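Local coordinates for protein beta-n-acetylhexosaminidase (Streptococcus pneumoniae, PDB 4AZC) that probably hydrolyses terminal beta-linked N-acetylhexosamine residues from glycans, as a glycoside hydrolase of family 20, at residues B[17-22]-B[47-52]; B[222-227]-B[243-248]; B[273-278]-B[325-330]. All blocks are in the same frame, centred on the assembly; numbering follows the deposited sequence.

Contact 1. Residues B[17-22]-B[47-52]; sequences AGRKYF and GNDGLR. With NGW ((2S,3aR,5R,6S,7R,7aR)-5-(hydroxymethyl)-2-methyl-2,3a,5,6,7,7a-hexahydro-1H-pyrano[3,2-d][1,3]thiazole-6,7-diol), chain K.
Arg-19 and Asp-49 form a salt bridge between two loops at the C-terminal ends of strands 10-16 and 41-45 of the TIM barrel. The tight part of the contact is backbone against backbone. Gly-18 fits against the turn at Asn-48 to Gly-50, and Gly-18 O lies 3.2 Å from Gly-50 CA. The extended side chain of Arg-52 closes this part, running past the carbonyls of Ala-17 and Gly-18. Arg-52 NH2 donates to Arg-19 O at 3.0 Å, from above the carbonyl plane, while Arg-52 NE makes only a weak bond to Gly-18 O. Tyr-84 O and Thr-90 O take further bonds from the same guanidinium. A water joins Ala-17 O to Arg-52 O. The looser side faces the ligand, where another water joins Arg-19 NH2 to Asp-49 OD2. Here the guanidinium of Arg-19 stands nearly perpendicular to the carboxylate of Asp-49 (89°), and the NE to OD2 bond of 2.9 Å is weak. Asp-16 gives Arg-19 a second charged partner, and His-120 holds the other carboxylate oxygen of Asp-49. Two nitrogens of Arg-19 reach the ligand hydroxyls. NH1 bonds weakly to O4, and NH2 makes the straighter bond, 2.8 Å to O3 at 160°.

Contact 2. Residues B[222-227]-B[243-248]; sequences LQPMAF and KDVLIS. With NGW ((2S,3aR,5R,6S,7R,7aR)-5-(hydroxymethyl)-2-methyl-2,3a,5,6,7,7a-hexahydro-1H-pyrano[3,2-d][1,3]thiazole-6,7-diol), chain K.
Met-225 and Leu-246 run next to each other in the same direction from two neighbouring parallel strands, 223-227 and 246-248. Met-225 SD sits 4.0 Å from Leu-246 CD2. The methionine chain runs extended as far as SD and then bends, which brings CE to Ser-248 CB. Phe-227 and Ser-248 are the next pair on this face. Ser-248 OG approaches the ring obliquely, 3.4 Å from Phe-227 CD1, and bonds to Thr-275 OG1. The phenylalanine ring turns one face to the ligand. Methyl C8 of the ligand stands over its centre, with Phe-227 CG 3.6 Å away. Ala-226 and Ile-247 point to the other face of the sheet. There Ala-226 CB meets Val-245 CG1 at 3.9 Å, a branch that also reaches over Ala-226 N. Three backbone hydrogen bonds fix the register: Leu-246 N to Pro-224 O, Ala-226 N to Leu-246 O, and Ser-248 N to Ala-226 O. The pair belongs to the parallel barrel of the family 20 catalytic domain. Strand 176-180 bonds to 223-227 along its other edge. Met-325 of strand 321-329 packs on Met-225 and Ser-248 from within the barrel, and helix 203-219 packs outside on Pro-224 and Val-245.

Contact 3. Residues B[273-278]-B[325-330]; sequences LNTNGD and MLSIWA. With NGW ((2S,3aR,5R,6S,7R,7aR)-5-(hydroxymethyl)-2-methyl-2,3a,5,6,7,7a-hexahydro-1H-pyrano[3,2-d][1,3]thiazole-6,7-diol), chain K.
Met-325 lays its side chain alongside Thr-275. The two run together, and the methyl CE of Met-325 meets Thr-275 CG2 at 3.5 Å. The methionine chain is extended to SD and bends there (chi3 92°), which turns CE back toward the threonine. Leu-273 lies square across the methionine, with Leu-273 CD2 4.0 Å from Met-325 SD. Thr-275 places CG2 anti to its own backbone N, and the same methyl also touches Ser-327 OG. The hydroxyl OG1 of Thr-275 also lies against Met-325 CB, and donates to Leu-273 O at 2.8 Å.

The backbones are joined by one direct bond, Met-325 N to Asn-274 O at 2.7 Å. Beyond it the two segments diverge, and a water joins them. The water donates to Asn-276 O and Met-325 O, and takes a weak bond from Ser-327 OG. Asn-276 OD1 then accepts from Asp-278 N, an Asx turn that leads into the 3-10 turn at 277-278.

Further along strand 321-329, Trp-329 lies with one ring face against the ligand. Trp-329 CE3 is 3.3 Å from ligand O4, which sits toward the rim of the ring. Trp-329 CZ2 comes within 3.5 Å of ligand S1, under the sulfur-containing ring. Tyr-280 meets the indole edge to face. An aromatic platform beneath the sugar, at the C-terminal mouth of a TIM barrel, is typical of the glycoside hydrolase family 20 active site.

In the fold
All three contacts are largely buried in one catalytic domain, and each touches the same ligand. Contact 2 reaches the surface at its start, where Asp-244 is exposed. Contact 1 joins two loops and is the polar one, with arginines, a carboxylate and water; it holds the sugar hydroxyls. Contacts 2 and 3 are pairs of barrel strands with mainly apolar packing. Contact 2 has a regular parallel ladder, whereas contact 3 is a looser join where a strand runs out into a loop. They adjoin through neighbouring strands 246-249 and 272-274, where Ile-247 O lies 2.8 Å from Leu-273 N. Contact 1 meets contact 3 by packing of Arg-19 on Trp-329, but does not touch contact 2.

Contact 1. Residues B[17-22]-B[47-52]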
# COMPACT_ATOMS: atom_id res chain seq x y z
N ALA B 17 8.79 -0.67 1.05
CA ALA B 17 9.93 -0.64 0.13
C ALA B 17 10.37 0.79 -0.16
O ALA B 17 10.97 1.07 -1.20
CB ALA B 17 9.60 -1.39 -1.16
N GLY B 18 10.03 1.70 0.74
CA GLY B 18 10.54 3.07 0.70
C GLY B 18 11.75 3.18 1.61
O GLY B 18 12.79 3.71 1.21
N ARG B 19 11.62 2.68 2.84
CA ARG B 19 12.75 2.67 3.77
C ARG B 19 13.85 1.69 3.35
O ARG B 19 15.04 1.99 3.48
CB ARG B 19 12.29 2.34 5.19
CG ARG B 19 11.53 3.46 5.90
CD ARG B 19 11.43 3.12 7.38
NE ARG B 19 10.75 4.12 8.19
CZ ARG B 19 9.47 4.09 8.53
NH1 ARG B 19 8.69 3.11 8.09
NH2 ARG B 19 8.97 5.04 9.31
N LYS B 20 13.43 0.55 2.81
CA LYS B 20 14.33 -0.57 2.54
C LYS B 20 14.15 -1.02 1.10
O LYS B 20 13.02 -1.05 0.61
CB LYS B 20 14.03 -1.72 3.50
CG LYS B 20 14.93 -2.96 3.35
CD LYS B 20 14.74 -3.92 4.51
CE LYS B 20 15.56 -5.19 4.33
NZ LYS B 20 17.04 -4.94 4.28
N TYR B 21 15.24 -1.37 0.43
CA TYR B 21 15.14 -1.86 -0.95
C TYR B 21 14.60 -3.29 -1.03
O TYR B 21 15.01 -4.15 -0.24
CB TYR B 21 16.50 -1.76 -1.67
CG TYR B 21 16.46 -2.20 -3.11
CD1 TYR B 21 16.07 -1.32 -4.13
CD2 TYR B 21 16.83 -3.50 -3.47
CE1 TYR B 21 16.04 -1.73 -5.45
CE2 TYR B 21 16.79 -3.92 -4.79
CZ TYR B 21 16.40 -3.04 -5.78
OH TYR B 21 16.37 -3.47 -7.09
N PHE B 22 13.70 -3.52 -1.98
CA PHE B 22 13.20 -4.86 -2.32
C PHE B 22 13.40 -5.09 -3.82
O PHE B 22 13.11 -4.19 -4.62
CB PHE B 22 11.71 -5.01 -1.99
CG PHE B 22 11.40 -5.24 -0.53
CD1 PHE B 22 11.37 -4.19 0.37
CD2 PHE B 22 11.10 -6.52 -0.07
CE1 PHE B 22 11.07 -4.40 1.72
CE2 PHE B 22 10.80 -6.75 1.27
CZ PHE B 22 10.78 -5.68 2.17
N GLY B 47 7.83 5.76 -1.82
CA GLY B 47 8.40 6.92 -1.11
C GLY B 47 7.96 6.84 0.33
O GLY B 47 6.78 6.99 0.64
N ASN B 48 8.92 6.59 1.22
CA ASN B 48 8.67 6.49 2.66
C ASN B 48 10.04 6.60 3.30
O ASN B 48 10.76 5.59 3.38
CB ASN B 48 7.99 5.16 3.01
CG ASN B 48 7.43 5.13 4.43
OD1 ASN B 48 7.62 4.15 5.15
ND2 ASN B 48 6.73 6.19 4.83
N ASP B 49 10.41 7.81 3.72
CA ASP B 49 11.81 8.16 4.06
C ASP B 49 12.71 8.10 2.82
O ASP B 49 13.07 9.13 2.26
CB ASP B 49 12.36 7.26 5.17
CG ASP B 49 11.59 7.39 6.49
OD1 ASP B 49 10.66 8.22 6.59
OD2 ASP B 49 11.94 6.65 7.44
N GLY B 50 13.10 6.90 2.40
CA GLY B 50 13.78 6.74 1.12
C GLY B 50 12.80 6.87 -0.04
O GLY B 50 11.58 6.75 0.15
N LEU B 51 13.32 7.15 -1.23
CA LEU B 51 12.49 7.18 -2.43
C LEU B 51 13.06 6.18 -3.42
O LEU B 51 14.09 6.43 -4.03
CB LEU B 51 12.40 8.59 -3.03
CG LEU B 51 11.62 8.79 -4.34
CD1 LEU B 51 10.17 8.29 -4.26
CD2 LEU B 51 11.64 10.26 -4.75
N ARG B 52 12.39 5.04 -3.55
CA ARG B 52 12.99 3.88 -4.18
C ARG B 52 12.31 3.50 -5.49
O ARG B 52 12.16 2.32 -5.81
CB ARG B 52 13.02 2.70 -3.19
CG ARG B 52 13.74 3.03 -1.88
CD ARG B 52 14.30 1.79 -1.15
NE ARG B 52 15.02 2.19 0.07
CZ ARG B 52 16.32 2.50 0.13
NH1 ARG B 52 17.09 2.43 -0.96
NH2 ARG B 52 16.86 2.86 1.28
O4 NGW K . 6.98 2.27 10.16
C4 NGW K . 6.07 2.99 10.97
C3 NGW K . 5.27 3.95 10.11
C5 NGW K . 5.12 2.00 11.65
O3 NGW K . 6.16 4.84 9.43
C2 NGW K . 4.26 4.73 10.99
N2 NGW K . 3.26 5.45 10.17
C1 NGW K . 3.43 3.78 11.90
C7 NGW K . 2.38 4.48 9.49
C8 NGW K . 1.06 5.15 9.13
S1 NGW K . 2.17 3.15 10.72
O5 NGW K . 4.26 2.74 12.53
C6 NGW K . 5.89 0.95 12.49
O6 NGW K . 6.70 1.61 13.47
O HOH W 1 10.87 0.39 -3.91
O HOH W 2 10.65 7.31 10.07

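Contact 2. Residues B[222-227]-B[243-248]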
# COMPACT_ATOMS: atom_id res chain seq x y z
N LEU B 222 -7.37 8.47 -10.15
CA LEU B 222 -6.88 7.65 -9.07
C LEU B 222 -7.69 7.94 -7.80
O LEU B 222 -7.90 9.09 -7.45
CB LEU B 222 -5.39 7.93 -8.84
CG LEU B 222 -4.38 7.36 -9.85
CD1 LEU B 222 -3.06 8.16 -9.83
CD2 LEU B 222 -4.12 5.91 -9.54
N GLN B 223 -8.16 6.89 -7.13
CA GLN B 223 -8.77 7.02 -5.82
C GLN B 223 -7.72 7.42 -4.79
O GLN B 223 -6.79 6.65 -4.54
CB GLN B 223 -9.44 5.69 -5.43
CG GLN B 223 -9.87 5.60 -3.97
CD GLN B 223 -11.02 6.55 -3.61
OE1 GLN B 223 -10.85 7.50 -2.85
NE2 GLN B 223 -12.19 6.28 -4.17
N PRO B 224 -7.86 8.61 -4.18
CA PRO B 224 -6.89 9.04 -3.17
C PRO B 224 -6.99 8.23 -1.88
O PRO B 224 -8.10 7.96 -1.40
CB PRO B 224 -7.27 10.51 -2.90
CG PRO B 224 -8.71 10.60 -3.31
CD PRO B 224 -8.90 9.63 -4.42
N MET B 225 -5.83 7.83 -1.37
CA MET B 225 -5.72 7.20 -0.06
C MET B 225 -4.74 8.04 0.76
O MET B 225 -3.77 8.59 0.21
CB MET B 225 -5.20 5.77 -0.21
CG MET B 225 -5.33 4.88 1.04
SD MET B 225 -4.89 3.18 0.60
CE MET B 225 -3.45 2.84 1.60
N ALA B 226 -5.01 8.17 2.06
CA ALA B 226 -4.07 8.75 3.03
C ALA B 226 -4.20 8.02 4.36
O ALA B 226 -5.22 7.38 4.60
CB ALA B 226 -4.32 10.25 3.22
N PHE B 227 -3.17 8.11 5.20
CA PHE B 227 -3.30 7.63 6.59
C PHE B 227 -4.15 8.62 7.39
O PHE B 227 -4.34 9.76 6.98
CB PHE B 227 -1.94 7.39 7.24
CG PHE B 227 -1.11 6.34 6.54
CD1 PHE B 227 -1.49 5.00 6.58
CD2 PHE B 227 0.02 6.70 5.82
CE1 PHE B 227 -0.74 4.03 5.93
CE2 PHE B 227 0.78 5.74 5.17
CZ PHE B 227 0.40 4.40 5.21
N LYS B 243 -13.53 14.90 1.32
CA LYS B 243 -14.33 13.77 1.85
C LYS B 243 -14.18 12.49 1.02
O LYS B 243 -14.66 11.44 1.43
CB LYS B 243 -15.82 14.14 1.96
CG LYS B 243 -16.12 15.36 2.84
CD LYS B 243 -15.57 15.17 4.27
CE LYS B 243 -16.05 16.28 5.18
NZ LYS B 243 -15.63 17.62 4.66
N ASP B 244 -13.52 12.59 -0.13
CA ASP B 244 -13.38 11.45 -1.04
C ASP B 244 -12.16 10.57 -0.74
O ASP B 244 -11.98 9.51 -1.37
CB ASP B 244 -13.35 11.93 -2.49
CG ASP B 244 -14.65 12.62 -2.90
OD1 ASP B 244 -15.73 12.12 -2.53
OD2 ASP B 244 -14.59 13.65 -3.60
N VAL B 245 -11.33 11.00 0.20
CA VAL B 245 -10.11 10.27 0.51
C VAL B 245 -10.45 8.97 1.23
O VAL B 245 -11.18 8.99 2.24
CB VAL B 245 -9.15 11.12 1.39
CG1 VAL B 245 -7.90 10.33 1.76
CG2 VAL B 245 -8.78 12.44 0.71
N LEU B 246 -9.94 7.85 0.72
CA LEU B 246 -9.96 6.59 1.44
C LEU B 246 -8.96 6.66 2.59
O LEU B 246 -7.78 6.88 2.38
CB LEU B 246 -9.61 5.42 0.50
CG LEU B 246 -9.41 4.01 1.09
CD1 LEU B 246 -10.72 3.46 1.65
CD2 LEU B 246 -8.86 3.07 0.04
N ILE B 247 -9.45 6.48 3.82
CA ILE B 247 -8.61 6.57 5.00
C ILE B 247 -8.01 5.23 5.39
O ILE B 247 -8.74 4.30 5.71
CB ILE B 247 -9.40 7.14 6.21
CG1 ILE B 247 -10.00 8.51 5.88
CG2 ILE B 247 -8.51 7.21 7.44
CD1 ILE B 247 -8.97 9.58 5.52
N SER B 248 -6.69 5.15 5.36
CA SER B 248 -5.98 4.03 5.97
C SER B 248 -5.88 4.31 7.48
O SER B 248 -5.03 5.09 7.93
CB SER B 248 -4.59 3.84 5.34
OG SER B 248 -3.90 2.74 5.90
O4 NGW K . 6.98 2.27 10.16
C4 NGW K . 6.07 2.99 10.97
C3 NGW K . 5.27 3.95 10.11
C5 NGW K . 5.12 2.00 11.65
O3 NGW K . 6.16 4.84 9.43
C2 NGW K . 4.26 4.73 10.99
N2 NGW K . 3.26 5.45 10.17
C1 NGW K . 3.43 3.78 11.90
C7 NGW K . 2.38 4.48 9.49
C8 NGW K . 1.06 5.15 9.13
S1 NGW K . 2.17 3.15 10.72
O5 NGW K . 4.26 2.74 12.53
C6 NGW K . 5.89 0.95 12.49
O6 NGW K . 6.70 1.61 13.47

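Contact 3. Residues B[273-278]-B[325-330]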
# COMPACT_ATOMS: atom_id res chain seq x y z
N LEU B 273 -9.88 1.86 5.05
CA LEU B 273 -9.15 0.63 4.82
C LEU B 273 -8.54 0.29 6.17
O LEU B 273 -7.61 0.98 6.60
CB LEU B 273 -8.08 0.80 3.74
CG LEU B 273 -7.20 -0.42 3.41
CD1 LEU B 273 -8.02 -1.60 2.85
CD2 LEU B 273 -6.10 -0.03 2.42
N ASN B 274 -9.09 -0.73 6.83
CA ASN B 274 -8.69 -1.11 8.19
C ASN B 274 -7.23 -1.58 8.24
O ASN B 274 -6.92 -2.73 7.95
CB ASN B 274 -9.63 -2.18 8.78
CG ASN B 274 -9.31 -2.53 10.25
OD1 ASN B 274 -8.51 -1.87 10.91
ND2 ASN B 274 -9.97 -3.57 10.76
N THR B 275 -6.36 -0.65 8.62
CA THR B 275 -4.92 -0.88 8.64
C THR B 275 -4.47 -0.97 10.10
O THR B 275 -3.52 -0.30 10.55
CB THR B 275 -4.18 0.22 7.84
OG1 THR B 275 -4.84 0.40 6.57
CG2 THR B 275 -2.70 -0.12 7.61
N ASN B 276 -5.15 -1.84 10.85
CA ASN B 276 -4.95 -1.96 12.29
C ASN B 276 -3.51 -2.18 12.69
O ASN B 276 -2.87 -3.13 12.24
CB ASN B 276 -5.82 -3.09 12.85
CG ASN B 276 -6.10 -2.91 14.33
OD1 ASN B 276 -5.20 -2.67 15.12
ND2 ASN B 276 -7.36 -3.04 14.71
N GLY B 277 -3.03 -1.31 13.57
CA GLY B 277 -1.68 -1.43 14.13
C GLY B 277 -1.39 -2.75 14.83
O GLY B 277 -0.23 -3.15 14.94
N ASP B 278 -2.43 -3.44 15.31
CA ASP B 278 -2.24 -4.75 15.97
C ASP B 278 -1.53 -5.78 15.07
O ASP B 278 -0.86 -6.69 15.58
CB ASP B 278 -3.57 -5.36 16.42
CG ASP B 278 -4.25 -4.54 17.49
OD1 ASP B 278 -3.58 -3.66 18.08
OD2 ASP B 278 -5.46 -4.77 17.73
N MET B 325 -5.91 -4.14 5.85
CA MET B 325 -4.53 -4.15 5.39
C MET B 325 -3.60 -4.58 6.52
O MET B 325 -3.69 -4.06 7.63
CB MET B 325 -4.14 -2.77 4.86
CG MET B 325 -2.71 -2.66 4.36
SD MET B 325 -2.43 -1.37 3.13
CE MET B 325 -1.97 0.00 4.18
N LEU B 326 -2.74 -5.56 6.24
CA LEU B 326 -1.71 -5.98 7.18
C LEU B 326 -0.37 -5.42 6.67
O LEU B 326 -0.08 -5.45 5.47
CB LEU B 326 -1.70 -7.51 7.36
CG LEU B 326 -0.71 -8.12 8.36
CD1 LEU B 326 -1.20 -9.45 8.90
CD2 LEU B 326 0.69 -8.28 7.75
N SER B 327 0.43 -4.88 7.59
CA SER B 327 1.54 -4.03 7.19
C SER B 327 2.90 -4.49 7.74
O SER B 327 3.06 -4.71 8.94
CB SER B 327 1.28 -2.57 7.61
OG SER B 327 0.02 -2.10 7.13
N ILE B 328 3.85 -4.60 6.82
CA ILE B 328 5.24 -4.89 7.12
C ILE B 328 6.03 -3.58 7.04
O ILE B 328 5.96 -2.87 6.04
CB ILE B 328 5.82 -5.94 6.14
CG1 ILE B 328 4.87 -7.15 5.96
CG2 ILE B 328 7.23 -6.36 6.56
CD1 ILE B 328 4.56 -7.95 7.23
N TRP B 329 6.78 -3.27 8.10
CA TRP B 329 7.49 -1.99 8.16
C TRP B 329 8.99 -2.19 8.34
O TRP B 329 9.43 -3.19 8.94
CB TRP B 329 6.95 -1.13 9.30
CG TRP B 329 5.51 -0.75 9.16
CD1 TRP B 329 4.45 -1.30 9.83
CD2 TRP B 329 4.96 0.28 8.31
NE1 TRP B 329 3.29 -0.68 9.46
CE2 TRP B 329 3.57 0.29 8.52
CE3 TRP B 329 5.52 1.18 7.40
CZ2 TRP B 329 2.71 1.17 7.86
CZ3 TRP B 329 4.66 2.07 6.73
CH2 TRP B 329 3.27 2.05 6.96
N ALA B 330 9.77 -1.25 7.83
CA ALA B 330 11.22 -1.39 7.86
C ALA B 330 11.91 -0.25 8.62
O ALA B 330 12.91 0.30 8.14
CB ALA B 330 11.75 -1.51 6.43
O4 NGW K . 6.98 2.27 10.16
C4 NGW K . 6.07 2.99 10.97
C3 NGW K . 5.27 3.95 10.11
C5 NGW K . 5.12 2.00 11.65
O3 NGW K . 6.16 4.84 9.43
C2 NGW K . 4.26 4.73 10.99
N2 NGW K . 3.26 5.45 10.17
C1 NGW K . 3.43 3.78 11.90
C7 NGW K . 2.38 4.48 9.49
C8 NGW K . 1.06 5.15 9.13
S1 NGW K . 2.17 3.15 10.72
O5 NGW K . 4.26 2.74 12.53
C6 NGW K . 5.89 0.95 12.49
O6 NGW K . 6.70 1.61 13.47
O HOH W 3 -1.78 -3.45 9.61